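Long-range contacts in nucleoside diphosphate kinase (Pyrobaculum aerophilum, PDB 1XQI), which catalyses phosphate transfer from ATP to nucleoside diphosphates, probably by a ping-pong mechanism that passes through a phosphorylated active-site intermediate: residues 16-21 / 125-130; 73-78 / 95-100; 52-57 / 115-120; 46-51 / 186-191. The protein carries 6 engineered substitutions. All blocks are in the same frame, centred on the assembly; numbering follows the deposited sequence.

Contact 1 (16-21 / 125-130); sequences EKTLLI and NRAVEI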
loop_
_atom_site.group_PDB
_atom_site.type_symbol
_atom_site.label_atom_id
_atom_site.label_comp_id
_atom_site.label_asym_id
_atom_site.label_seq_id
_atom_site.Cartn_x
_atom_site.Cartn_y
_atom_site.Cartn_z
ATOM N N GLU A 16 0.353 -4.801 20.266
ATOM C CA GLU A 16 0.185 -5.996 19.428
ATOM C C GLU A 16 -0.014 -5.660 17.930
ATOM O O GLU A 16 -0.541 -4.605 17.579
ATOM C CB GLU A 16 -0.990 -6.812 20.013
ATOM C CG GLU A 16 -1.633 -7.844 19.112
ATOM C CD GLU A 16 -2.649 -8.751 19.836
ATOM O OE1 GLU A 16 -2.512 -8.978 21.059
ATOM O OE2 GLU A 16 -3.602 -9.253 19.183
ATOM N N LYS A 17 0.439 -6.551 17.058
ATOM C CA LYS A 17 0.481 -6.325 15.625
ATOM C C LYS A 17 -0.083 -7.546 14.968
ATOM O O LYS A 17 -0.056 -8.638 15.544
ATOM C CB LYS A 17 1.923 -6.225 15.152
ATOM C CG LYS A 17 2.512 -4.887 15.246
ATOM C CD LYS A 17 3.913 -4.851 14.686
ATOM C CE LYS A 17 4.927 -4.635 15.781
ATOM N NZ LYS A 17 5.356 -5.933 16.293
ATOM N N THR A 18 -0.528 -7.427 13.737
ATOM C CA THR A 18 -0.981 -8.620 13.034
ATOM C C THR A 18 -0.698 -8.484 11.552
ATOM O O THR A 18 -0.490 -7.383 11.065
ATOM C CB THR A 18 -2.483 -8.907 13.301
ATOM O OG1 THR A 18 -2.832 -10.197 12.776
ATOM C CG2 THR A 18 -3.377 -7.777 12.697
ATOM N N LEU A 19 -0.675 -9.599 10.839
ATOM C CA LEU A 19 -0.374 -9.575 9.423
ATOM C C LEU A 19 -1.662 -9.836 8.654
ATOM O O LEU A 19 -2.387 -10.833 8.914
ATOM C CB LEU A 19 0.660 -10.666 9.119
ATOM C CG LEU A 19 1.377 -10.836 7.770
ATOM C CD1 LEU A 19 0.449 -11.304 6.692
ATOM C CD2 LEU A 19 2.075 -9.552 7.374
ATOM N N LEU A 20 -1.932 -8.954 7.699
ATOM C CA LEU A 20 -3.048 -9.116 6.791
ATOM C C LEU A 20 -2.555 -9.146 5.343
ATOM O O LEU A 20 -1.734 -8.331 4.953
ATOM C CB LEU A 20 -4.088 -7.995 7.012
ATOM C CG LEU A 20 -5.304 -8.242 6.110
ATOM C CD1 LEU A 20 -6.558 -8.847 6.817
ATOM C CD2 LEU A 20 -5.594 -6.971 5.349
ATOM N N ILE A 21 -3.065 -10.088 4.547
ATOM C CA ILE A 21 -2.732 -10.180 3.105
ATOM C C ILE A 21 -3.984 -10.011 2.268
ATOM O O ILE A 21 -4.945 -10.762 2.448
ATOM C CB ILE A 21 -2.153 -11.558 2.723
ATOM C CG1 ILE A 21 -1.000 -11.913 3.681
ATOM C CG2 ILE A 21 -1.736 -11.566 1.222
ATOM C CD1 ILE A 21 -0.349 -13.243 3.420
ATOM N N ASN A 125 -4.389 -2.100 19.887
ATOM C CA ASN A 125 -4.928 -2.946 20.955
ATOM C C ASN A 125 -5.655 -4.198 20.426
ATOM O O ASN A 125 -6.631 -4.091 19.682
ATOM C CB ASN A 125 -5.864 -2.150 21.877
ATOM C CG ASN A 125 -6.428 -3.023 23.004
ATOM O OD1 ASN A 125 -5.667 -3.613 23.803
ATOM N ND2 ASN A 125 -7.749 -3.168 23.033
ATOM N N ARG A 126 -5.149 -5.373 20.795
ATOM C CA ARG A 126 -5.767 -6.693 20.451
ATOM C C ARG A 126 -6.016 -6.897 18.966
ATOM O O ARG A 126 -7.039 -7.472 18.545
ATOM C CB ARG A 126 -7.021 -6.940 21.288
ATOM C CG ARG A 126 -6.694 -6.847 22.759
ATOM C CD ARG A 126 -7.923 -6.931 23.653
ATOM N NE ARG A 126 -8.423 -8.296 23.659
ATOM C CZ ARG A 126 -9.373 -8.748 24.454
ATOM N NH1 ARG A 126 -9.939 -7.944 25.333
ATOM N NH2 ARG A 126 -9.751 -10.011 24.357
ATOM N N ALA A 127 -5.034 -6.449 18.196
ATOM C CA ALA A 127 -5.092 -6.392 16.764
ATOM C C ALA A 127 -5.514 -7.668 16.120
ATOM O O ALA A 127 -6.200 -7.621 15.116
ATOM C CB ALA A 127 -3.749 -5.987 16.202
ATOM N N VAL A 128 -5.090 -8.804 16.669
ATOM C CA VAL A 128 -5.278 -10.091 16.011
ATOM C C VAL A 128 -6.743 -10.464 16.020
ATOM O O VAL A 128 -7.295 -10.790 14.952
ATOM C CB VAL A 128 -4.369 -11.212 16.632
ATOM C CG1 VAL A 128 -4.776 -12.632 16.184
ATOM C CG2 VAL A 128 -2.932 -10.987 16.276
ATOM N N GLU A 129 -7.375 -10.411 17.199
ATOM C CA GLU A 129 -8.810 -10.657 17.290
ATOM C C GLU A 129 -9.630 -9.599 16.512
ATOM O O GLU A 129 -10.616 -9.961 15.839
ATOM C CB GLU A 129 -9.321 -10.612 18.722
ATOM C CG GLU A 129 -8.571 -11.366 19.723
ATOM C CD GLU A 129 -8.738 -10.713 21.108
ATOM O OE1 GLU A 129 -7.688 -10.590 21.823
ATOM O OE2 GLU A 129 -9.903 -10.291 21.458
ATOM N N ILE A 130 -9.251 -8.320 16.676
ATOM C CA ILE A 130 -9.951 -7.183 16.055
ATOM C C ILE A 130 -10.098 -7.421 14.541
ATOM O O ILE A 130 -11.231 -7.499 14.018
ATOM C CB ILE A 130 -9.238 -5.807 16.320
ATOM C CG1 ILE A 130 -9.398 -5.337 17.761
ATOM C CG2 ILE A 130 -9.743 -4.741 15.329
ATOM C CD1 ILE A 130 -10.788 -5.495 18.294
HETATM O O HOH W 1 -2.872 -6.116 22.386
HETATM O O HOH W 2 -5.631 -11.315 12.758
#
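Glu-16 OE2 accepts the backbone N-H of Val-128 at 3.0 Å with an angle of 163° at the hydrogen, using its anti lone pair. The bond joins the residue just before strand 17-22 to the first turn of helix 127-135, one of the helices laid on the sheet of this ferredoxin-like alpha/beta sandwich. Ala-127 N is also close to OE2, at 3.3 Å, but its angle is too poor for a bond. With CG anti to the backbone N (chi1 162°) and the chain extended beyond it, the carboxylate reaches the helix start, where the helix dipole would probably favour its negative charge. The other oxygen, OE1, is linked to Arg-126 N by a water, weakly on the Glu-16 side. An alanine here would remove the carboxylate and is likely to leave Val-128 N without its acceptor and that water without one of its ties. On the helix, Arg-126 holds Glu-129 in a salt bridge, NH2 to OE2 2.9 Å. Farther along the strand, Thr-18 CG2 lies 4.0 Å from Ala-127 CB, while a second water accepts from Thr-18 OG1 at 3.0 Å and donates to Val-128 O at 2.8 Å.

Contact 2 (73-78 / 95-100); sequences AGQKLL and DDPVEV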
loop_
_atom_site.group_PDB
_atom_site.type_symbol
_atom_site.label_atom_id
_atom_site.label_comp_id
_atom_site.label_asym_id
_atom_site.label_seq_id
_atom_site.Cartn_x
_atom_site.Cartn_y
_atom_site.Cartn_z
ATOM N N ALA A 73 -6.917 -28.810 8.248
ATOM C CA ALA A 73 -7.325 -28.272 6.929
ATOM C C ALA A 73 -8.052 -29.362 6.147
ATOM O O ALA A 73 -9.096 -29.109 5.517
ATOM C CB ALA A 73 -6.144 -27.773 6.164
ATOM N N GLY A 74 -7.525 -30.588 6.253
ATOM C CA GLY A 74 -8.092 -31.777 5.624
ATOM C C GLY A 74 -9.449 -32.272 6.083
ATOM O O GLY A 74 -10.274 -32.658 5.246
ATOM N N GLN A 75 -9.673 -32.274 7.400
ATOM C CA GLN A 75 -10.974 -32.641 7.989
ATOM C C GLN A 75 -12.117 -31.701 7.551
ATOM O O GLN A 75 -13.205 -32.155 7.198
ATOM C CB GLN A 75 -10.863 -32.690 9.511
ATOM C CG GLN A 75 -10.654 -34.107 10.069
ATOM C CD GLN A 75 -9.679 -34.152 11.259
ATOM O OE1 GLN A 75 -8.822 -35.049 11.348
ATOM N NE2 GLN A 75 -9.787 -33.160 12.165
ATOM N N LYS A 76 -11.850 -30.400 7.541
ATOM C CA LYS A 76 -12.830 -29.394 7.133
ATOM C C LYS A 76 -13.313 -29.648 5.697
ATOM O O LYS A 76 -14.533 -29.666 5.457
ATOM C CB LYS A 76 -12.244 -27.992 7.347
ATOM C CG LYS A 76 -12.911 -26.827 6.622
ATOM C CD LYS A 76 -12.494 -25.472 7.278
ATOM C CE LYS A 76 -12.353 -24.342 6.250
ATOM N NZ LYS A 76 -13.461 -24.339 5.248
ATOM N N LEU A 77 -12.376 -29.905 4.772
ATOM C CA LEU A 77 -12.725 -30.280 3.391
ATOM C C LEU A 77 -13.490 -31.610 3.308
ATOM O O LEU A 77 -14.408 -31.756 2.493
ATOM C CB LEU A 77 -11.479 -30.312 2.480
ATOM C CG LEU A 77 -11.649 -30.734 0.998
ATOM C CD1 LEU A 77 -12.721 -29.919 0.248
ATOM C CD2 LEU A 77 -10.361 -30.657 0.222
ATOM N N LEU A 78 -13.101 -32.562 4.153
ATOM C CA LEU A 78 -13.740 -33.864 4.200
ATOM C C LEU A 78 -15.178 -33.770 4.720
ATOM O O LEU A 78 -16.084 -34.417 4.167
ATOM C CB LEU A 78 -12.915 -34.879 5.015
ATOM C CG LEU A 78 -11.586 -35.409 4.426
ATOM C CD1 LEU A 78 -10.891 -36.278 5.426
ATOM C CD2 LEU A 78 -11.765 -36.154 3.106
ATOM N N ASP A 95 -8.559 -40.023 0.815
ATOM C CA ASP A 95 -9.366 -39.483 1.932
ATOM C C ASP A 95 -8.544 -39.308 3.210
ATOM O O ASP A 95 -9.117 -39.146 4.295
ATOM C CB ASP A 95 -10.631 -40.322 2.227
ATOM C CG ASP A 95 -10.319 -41.804 2.533
ATOM O OD1 ASP A 95 -11.272 -42.613 2.485
ATOM O OD2 ASP A 95 -9.154 -42.172 2.811
ATOM N N ASP A 96 -7.225 -39.348 3.082
ATOM C CA ASP A 96 -6.367 -39.197 4.235
ATOM C C ASP A 96 -6.251 -37.696 4.600
ATOM O O ASP A 96 -5.777 -36.925 3.769
ATOM C CB ASP A 96 -4.998 -39.788 3.942
ATOM C CG ASP A 96 -4.024 -39.475 5.021
ATOM O OD1 ASP A 96 -2.937 -38.931 4.760
ATOM O OD2 ASP A 96 -4.367 -39.748 6.186
ATOM N N PRO A 97 -6.700 -37.281 5.815
ATOM C CA PRO A 97 -6.689 -35.854 6.244
ATOM C C PRO A 97 -5.414 -35.058 5.894
ATOM O O PRO A 97 -5.535 -33.986 5.256
ATOM C CB PRO A 97 -6.883 -35.941 7.759
ATOM C CG PRO A 97 -7.733 -37.136 7.956
ATOM C CD PRO A 97 -7.289 -38.140 6.872
ATOM N N VAL A 98 -4.235 -35.571 6.284
ATOM C CA VAL A 98 -2.927 -34.965 5.973
ATOM C C VAL A 98 -2.632 -34.852 4.448
ATOM O O VAL A 98 -2.127 -33.809 3.978
ATOM C CB VAL A 98 -1.769 -35.739 6.672
ATOM C CG1 VAL A 98 -0.426 -35.262 6.205
ATOM C CG2 VAL A 98 -1.866 -35.554 8.155
ATOM N N GLU A 99 -2.925 -35.909 3.690
ATOM C CA GLU A 99 -2.755 -35.868 2.229
ATOM C C GLU A 99 -3.698 -34.846 1.596
ATOM O O GLU A 99 -3.341 -34.180 0.623
ATOM C CB GLU A 99 -2.887 -37.274 1.584
ATOM C CG GLU A 99 -1.549 -38.092 1.581
ATOM C CD GLU A 99 -1.733 -39.576 1.207
ATOM O OE1 GLU A 99 -2.445 -39.880 0.214
ATOM O OE2 GLU A 99 -1.158 -40.466 1.896
ATOM N N VAL A 100 -4.891 -34.726 2.157
ATOM C CA VAL A 100 -5.876 -33.722 1.733
ATOM C C VAL A 100 -5.385 -32.288 2.093
ATOM O O VAL A 100 -5.477 -31.390 1.282
ATOM C CB VAL A 100 -7.309 -34.014 2.335
ATOM C CG1 VAL A 100 -8.274 -32.901 2.015
ATOM C CG2 VAL A 100 -7.865 -35.327 1.834
#
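Val-100 overlaps Leu-77 through one branch, CG1, which lies 3.6 Å from Leu-77 CD2. Its first torsion sets CG1 anti to the backbone N (chi1 174°) and leaves CG2 to face the other leucine, 4.2 Å from Leu-78 CD2. Leu-78 spreads its two methyls along helix 97-112 and the turn before it: CD1 is 3.6 Å from Asp-95 O and 4.1 Å from Pro-97 CG, the leucine and proline side chains crossing at about a right angle. Between these apolar pairs the backbones themselves meet. Gly-74 CA comes within 3.4 Å of Pro-97 O as a CA-H...O contact, with 157° at the hydrogen, and the two CA atoms are only 4.4 Å apart. A CB modelled on Gly-74 would fall 2.0 Å from that oxygen, so the approach depends on the missing side chain. Asp-96, the N-cap of the second helix, accepts Glu-99 N on OD1 at 3.2 Å, the donor standing well above the carboxylate plane. The carboxylate of Asp-95 turns elsewhere, to a salt bridge with Arg-89. Both segments belong to the insert spanning residues 68-100. Here helices 67-84 and 97-112 pack together, with Ile-104 against Ala-73 and Leu-77, while the short helix 88-92 adds Pro-88 beside Leu-78 and Ile-92 beside Val-100.

Contact 3 (52-57 / 115-120); sequences VKASPE and GPNVVM. Engineered in segment 115-120: Asn-117 (natural residue Ile).
Val-52 and Val-119 meet methyl to methyl, CG2 to CG2 at 3.7 Å, their side chains inclined to each other on the sheet face that also carries Asn-117. The first torsion of Val-52 (chi1 -76°) wedges CG2 between its own backbone N and carbonyl carbon and so directs it at Val-119. Trp-187 of helix 177-187 covers both valines. Beneath them, Val-52 and Asn-117 form an antiparallel hydrogen-bonded pair: Val-52 N to Asn-117 O measures 2.8 Å and Asn-117 N to Val-52 O 2.9 Å, each donor tilted from the carbonyl plane it approaches. This pairing lies at the end of strand 45-52, where it borders strand 117-123 in a four-stranded antiparallel sheet of order 2-3-1-4, the ferredoxin-like arrangement. Asn-117 is an engineered residue in place of isoleucine; its ND2 donates to Leu-22 O on the next strand. Lys-53 runs across the backbone of the other segment, bent at chi2 (60°) and again at chi4, with CE 3.6 Å from Gly-115 CA and NZ donating to Thr-113 O. Leu-194 of the second subunit packs on both Lys-53 and Pro-116. A water accepts from Ala-54 N at 2.6 Å and lies 2.7 Å from Gly-115 O.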
loop_
_atom_site.group_PDB
_atom_site.type_symbol
_atom_site.label_atom_id
_atom_site.label_comp_id
_atom_site.label_asym_id
_atom_site.label_seq_id
_atom_site.Cartn_x
_atom_site.Cartn_y
_atom_site.Cartn_z
ATOM N N VAL A 52 3.323 -7.332 -3.531
ATOM C CA VAL A 52 4.316 -8.342 -3.913
ATOM C C VAL A 52 3.726 -9.389 -4.838
ATOM O O VAL A 52 2.608 -9.855 -4.639
ATOM C CB VAL A 52 4.912 -9.090 -2.684
ATOM C CG1 VAL A 52 5.937 -8.226 -1.929
ATOM C CG2 VAL A 52 3.771 -9.603 -1.743
ATOM N N LYS A 53 4.494 -9.734 -5.863
ATOM C CA LYS A 53 4.321 -10.972 -6.626
ATOM C C LYS A 53 5.089 -12.122 -5.960
ATOM O O LYS A 53 6.299 -12.210 -6.077
ATOM C CB LYS A 53 4.836 -10.752 -8.052
ATOM C CG LYS A 53 4.265 -11.722 -9.072
ATOM C CD LYS A 53 2.724 -11.624 -9.168
ATOM C CE LYS A 53 2.189 -12.876 -9.821
ATOM N NZ LYS A 53 2.931 -14.061 -9.247
ATOM N N ALA A 54 4.386 -12.983 -5.239
ATOM C CA ALA A 54 5.033 -14.062 -4.492
ATOM C C ALA A 54 5.328 -15.284 -5.352
ATOM O O ALA A 54 4.561 -15.630 -6.241
ATOM C CB ALA A 54 4.168 -14.444 -3.333
ATOM N N SER A 55 6.445 -15.941 -5.094
ATOM C CA SER A 55 6.760 -17.206 -5.769
ATOM C C SER A 55 6.073 -18.398 -5.092
ATOM O O SER A 55 5.761 -18.339 -3.903
ATOM C CB SER A 55 8.264 -17.441 -5.781
ATOM O OG SER A 55 8.801 -17.227 -4.488
ATOM N N PRO A 56 5.799 -19.472 -5.859
ATOM C CA PRO A 56 5.406 -20.724 -5.195
ATOM C C PRO A 56 6.166 -21.119 -3.924
ATOM O O PRO A 56 5.507 -21.396 -2.926
ATOM C CB PRO A 56 5.516 -21.766 -6.321
ATOM C CG PRO A 56 5.073 -20.971 -7.548
ATOM C CD PRO A 56 5.720 -19.591 -7.339
ATOM N N GLU A 57 7.505 -21.133 -3.919
ATOM C CA GLU A 57 8.234 -21.581 -2.703
ATOM C C GLU A 57 7.941 -20.709 -1.506
ATOM O O GLU A 57 7.818 -21.212 -0.392
ATOM C CB GLU A 57 9.757 -21.749 -2.867
ATOM C CG GLU A 57 10.382 -20.947 -4.000
ATOM C CD GLU A 57 10.246 -21.625 -5.408
ATOM O OE1 GLU A 57 10.743 -22.785 -5.567
ATOM O OE2 GLU A 57 9.667 -20.975 -6.344
ATOM N N GLY A 115 -1.405 -13.762 -8.894
ATOM C CA GLY A 115 -1.313 -12.339 -9.206
ATOM C C GLY A 115 -0.729 -11.589 -8.027
ATOM O O GLY A 115 -0.358 -12.195 -7.035
ATOM N N PRO A 116 -0.629 -10.258 -8.137
ATOM C CA PRO A 116 -0.116 -9.494 -6.986
ATOM C C PRO A 116 -0.982 -9.650 -5.705
ATOM O O PRO A 116 -2.226 -9.647 -5.786
ATOM C CB PRO A 116 -0.134 -8.034 -7.489
ATOM C CG PRO A 116 -0.182 -8.137 -9.032
ATOM C CD PRO A 116 -0.964 -9.395 -9.297
ATOM N N ASN A 117 -0.299 -9.817 -4.568
ATOM C CA ASN A 117 -0.856 -9.621 -3.231
ATOM C C ASN A 117 -0.395 -8.285 -2.672
ATOM O O ASN A 117 0.515 -7.639 -3.197
ATOM C CB ASN A 117 -0.366 -10.691 -2.255
ATOM C CG ASN A 117 -0.802 -12.086 -2.629
ATOM O OD1 ASN A 117 0.017 -12.920 -3.041
ATOM N ND2 ASN A 117 -2.092 -12.361 -2.482
ATOM N N VAL A 118 -1.016 -7.878 -1.579
ATOM C CA VAL A 118 -0.641 -6.682 -0.850
ATOM C C VAL A 118 -0.629 -7.180 0.571
ATOM O O VAL A 118 -1.617 -7.766 1.023
ATOM C CB VAL A 118 -1.657 -5.512 -1.099
ATOM C CG1 VAL A 118 -1.524 -4.378 -0.046
ATOM C CG2 VAL A 118 -1.430 -4.932 -2.485
ATOM N N VAL A 119 0.520 -7.011 1.228
ATOM C CA VAL A 119 0.768 -7.441 2.591
ATOM C C VAL A 119 0.828 -6.203 3.494
ATOM O O VAL A 119 1.471 -5.196 3.152
ATOM C CB VAL A 119 2.126 -8.189 2.698
ATOM C CG1 VAL A 119 2.231 -8.915 4.045
ATOM C CG2 VAL A 119 2.242 -9.233 1.582
HETATM N N MSE A 120 0.174 -6.263 4.646
HETATM C CA MSE A 120 0.230 -5.122 5.578
HETATM C C MSE A 120 0.345 -5.642 6.993
HETATM O O MSE A 120 -0.037 -6.777 7.320
HETATM C CB MSE A 120 -0.986 -4.115 5.408
HETATM C CG MSE A 120 -2.376 -4.683 5.753
HETATM SE SE MSE A 120 -3.721 -3.541 5.339
HETATM C CE MSE A 120 -3.553 -3.799 3.612
HETATM O O HOH W 3 1.853 -13.165 -5.848
#

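Contact 4 (46-51 / 186-191); sequences IVALKM and FWFREE
The C-terminal end of helix 177-187 and the residues just after it lie here against strand 45-52, the outermost strand on that side of the chain's ferredoxin-like sheet. Ala-48 presents its methyl squarely to the ring of Phe-188: CB is 3.7 Å from the ring centroid and 11° off the ring normal, a CH-pi contact over the centre of one face. Lys-50 runs past the same ring in the opposite sense. Its CG takes the crowded position between the backbone N and the carbonyl carbon (chi1 59°), and the chain continues fully extended, with CG and CE each 3.7 Å from Phe-188 CE2. The ammonium ends at Trp-187 O, NZ to O 2.7 Å, a C=O...N angle of 173° placing the donor nearly along the C=O axis. Phe-188 also rests on Leu-19 and Val-119, whereas Trp-187 meets the ring of Phe-62. On the strand's far edge, Leu-49 and Met-51 make backbone hydrogen bonds to the second subunit. A methionine in place of Lys-50 would probably leave Trp-187 O without its ammonium donor. Arg-189 NH1 is 4.4 Å from Lys-50 NZ, a close approach of like charges, and Glu-192 forms long, weak ion pairs with both. Trp-187 O is a carbonyl at the helix C-terminus, where partial negative charge collects, so this bond, with the more distant carboxylate of Glu-192, is likely to favour the charged form of Lys-50 and partly offset its nearness to Arg-189.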
loop_
_atom_site.group_PDB
_atom_site.type_symbol
_atom_site.label_atom_id
_atom_site.label_comp_id
_atom_site.label_asym_id
_atom_site.label_seq_id
_atom_site.Cartn_x
_atom_site.Cartn_y
_atom_site.Cartn_z
ATOM N N ILE A 46 -1.502 1.251 10.019
ATOM C CA ILE A 46 -0.666 0.432 9.107
ATOM C C ILE A 46 0.809 0.774 9.356
ATOM O O ILE A 46 1.201 1.907 9.186
ATOM C CB ILE A 46 -0.971 0.728 7.621
ATOM C CG1 ILE A 46 -2.406 0.315 7.269
ATOM C CG2 ILE A 46 0.109 0.093 6.670
ATOM C CD1 ILE A 46 -2.801 0.676 5.818
ATOM N N VAL A 47 1.618 -0.197 9.779
ATOM C CA VAL A 47 3.045 0.064 10.080
ATOM C C VAL A 47 3.998 -0.623 9.058
ATOM O O VAL A 47 5.224 -0.486 9.151
ATOM C CB VAL A 47 3.418 -0.323 11.573
ATOM C CG1 VAL A 47 2.609 0.479 12.632
ATOM C CG2 VAL A 47 3.261 -1.770 11.816
ATOM N N ALA A 48 3.417 -1.370 8.098
ATOM C CA ALA A 48 4.132 -2.018 6.997
ATOM C C ALA A 48 3.121 -2.319 5.893
ATOM O O ALA A 48 1.970 -2.669 6.149
ATOM C CB ALA A 48 4.857 -3.285 7.459
ATOM N N LEU A 49 3.546 -2.130 4.657
ATOM C CA LEU A 49 2.675 -2.232 3.507
ATOM C C LEU A 49 3.527 -2.438 2.273
ATOM O O LEU A 49 4.404 -1.638 2.026
ATOM C CB LEU A 49 1.893 -0.940 3.331
ATOM C CG LEU A 49 0.522 -0.856 2.616
ATOM C CD1 LEU A 49 0.520 0.405 1.817
ATOM C CD2 LEU A 49 0.234 -1.957 1.745
ATOM N N LYS A 50 3.283 -3.505 1.511
ATOM C CA LYS A 50 3.883 -3.638 0.196
ATOM C C LYS A 50 3.042 -4.485 -0.744
ATOM O O LYS A 50 2.345 -5.372 -0.285
ATOM C CB LYS A 50 5.298 -4.195 0.288
ATOM C CG LYS A 50 5.457 -5.541 0.945
ATOM C CD LYS A 50 6.919 -5.885 0.914
ATOM C CE LYS A 50 7.197 -7.197 1.615
ATOM N NZ LYS A 50 8.655 -7.254 1.946
HETATM N N MSE A 51 3.083 -4.176 -2.042
HETATM C CA MSE A 51 2.496 -5.034 -3.089
HETATM C C MSE A 51 3.633 -6.035 -3.494
HETATM O O MSE A 51 4.778 -5.623 -3.726
HETATM C CB MSE A 51 1.991 -4.202 -4.285
HETATM C CG MSE A 51 1.521 -5.079 -5.467
HETATM SE SE MSE A 51 0.812 -4.121 -6.840
HETATM C CE MSE A 51 -0.662 -3.638 -6.013
ATOM N N PHE A 186 8.464 -13.170 8.491
ATOM C CA PHE A 186 8.508 -13.821 7.183
ATOM C C PHE A 186 8.520 -12.855 6.009
ATOM O O PHE A 186 9.295 -13.058 5.091
ATOM C CB PHE A 186 7.351 -14.827 7.020
ATOM C CG PHE A 186 7.380 -15.534 5.706
ATOM C CD1 PHE A 186 8.114 -16.708 5.551
ATOM C CD2 PHE A 186 6.717 -15.000 4.596
ATOM C CE1 PHE A 186 8.180 -17.343 4.311
ATOM C CE2 PHE A 186 6.763 -15.637 3.365
ATOM C CZ PHE A 186 7.497 -16.806 3.221
ATOM N N TRP A 187 7.651 -11.832 6.035
ATOM C CA TRP A 187 7.501 -10.844 4.951
ATOM C C TRP A 187 8.296 -9.542 5.091
ATOM O O TRP A 187 8.502 -8.873 4.095
ATOM C CB TRP A 187 6.036 -10.449 4.804
ATOM C CG TRP A 187 5.138 -11.496 4.242
ATOM C CD1 TRP A 187 4.147 -12.173 4.900
ATOM C CD2 TRP A 187 5.128 -11.975 2.899
ATOM N NE1 TRP A 187 3.533 -13.072 4.048
ATOM C CE2 TRP A 187 4.102 -12.961 2.811
ATOM C CE3 TRP A 187 5.902 -11.690 1.760
ATOM C CZ2 TRP A 187 3.817 -13.651 1.625
ATOM C CZ3 TRP A 187 5.624 -12.377 0.574
ATOM C CH2 TRP A 187 4.589 -13.361 0.521
ATOM N N PHE A 188 8.710 -9.164 6.300
ATOM C CA PHE A 188 9.348 -7.860 6.533
ATOM C C PHE A 188 10.666 -7.952 7.305
ATOM O O PHE A 188 10.738 -8.617 8.342
ATOM C CB PHE A 188 8.374 -6.872 7.239
ATOM C CG PHE A 188 7.098 -6.616 6.459
ATOM C CD1 PHE A 188 5.926 -7.297 6.775
ATOM C CD2 PHE A 188 7.087 -5.737 5.390
ATOM C CE1 PHE A 188 4.767 -7.107 6.067
ATOM C CE2 PHE A 188 5.917 -5.525 4.652
ATOM C CZ PHE A 188 4.752 -6.209 4.988
ATOM N N ARG A 189 11.707 -7.280 6.807
ATOM C CA ARG A 189 12.919 -7.071 7.619
ATOM C C ARG A 189 12.549 -6.121 8.750
ATOM O O ARG A 189 11.552 -5.420 8.668
ATOM C CB ARG A 189 14.066 -6.459 6.798
ATOM C CG ARG A 189 14.807 -7.415 5.841
ATOM C CD ARG A 189 14.163 -7.465 4.449
ATOM N NE ARG A 189 14.169 -6.182 3.707
ATOM C CZ ARG A 189 13.629 -6.008 2.487
ATOM N NH1 ARG A 189 13.042 -7.033 1.858
ATOM N NH2 ARG A 189 13.676 -4.815 1.880
ATOM N N GLU A 190 13.339 -6.097 9.812
ATOM C CA GLU A 190 13.132 -5.148 10.919
ATOM C C GLU A 190 12.866 -3.712 10.447
ATOM O O GLU A 190 11.965 -3.041 10.946
ATOM C CB GLU A 190 14.347 -5.184 11.856
ATOM C CG GLU A 190 14.367 -6.423 12.735
ATOM C CD GLU A 190 12.956 -6.760 13.231
ATOM O OE1 GLU A 190 12.395 -7.792 12.780
ATOM O OE2 GLU A 190 12.398 -5.968 14.035
ATOM N N GLU A 191 13.640 -3.279 9.455
ATOM C CA GLU A 191 13.652 -1.902 8.980
ATOM C C GLU A 191 12.350 -1.500 8.272
ATOM O O GLU A 191 12.039 -0.310 8.160
ATOM C CB GLU A 191 14.853 -1.671 8.037
ATOM C CG GLU A 191 16.236 -2.075 8.592
ATOM C CD GLU A 191 16.644 -3.483 8.145
ATOM O OE1 GLU A 191 17.274 -3.624 7.062
ATOM O OE2 GLU A 191 16.329 -4.446 8.884
#

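How the contacts relate
Contacts 1, 3 and 4 share one sheet. Contact 3 pairs two of its strands, whereas contacts 1 and 4 each join a strand to a helix or a helix end. They touch one another: Leu-20 O probably bonds to Met-120 N between contacts 1 and 3, Lys-50 O probably bonds to Val-119 N between 3 and 4, and Leu-19 packs on Phe-188 between 1 and 4. Contact 4 is buried, while the other three are partly buried. Contact 2 stands apart in the helical insert, its centre 33 Å from that of contact 4, and it has no hydrogen bond across its segments. Contacts 1 and 4 place opposite charges at opposite helix ends. Contacts 3 and 4 also touch the second subunit.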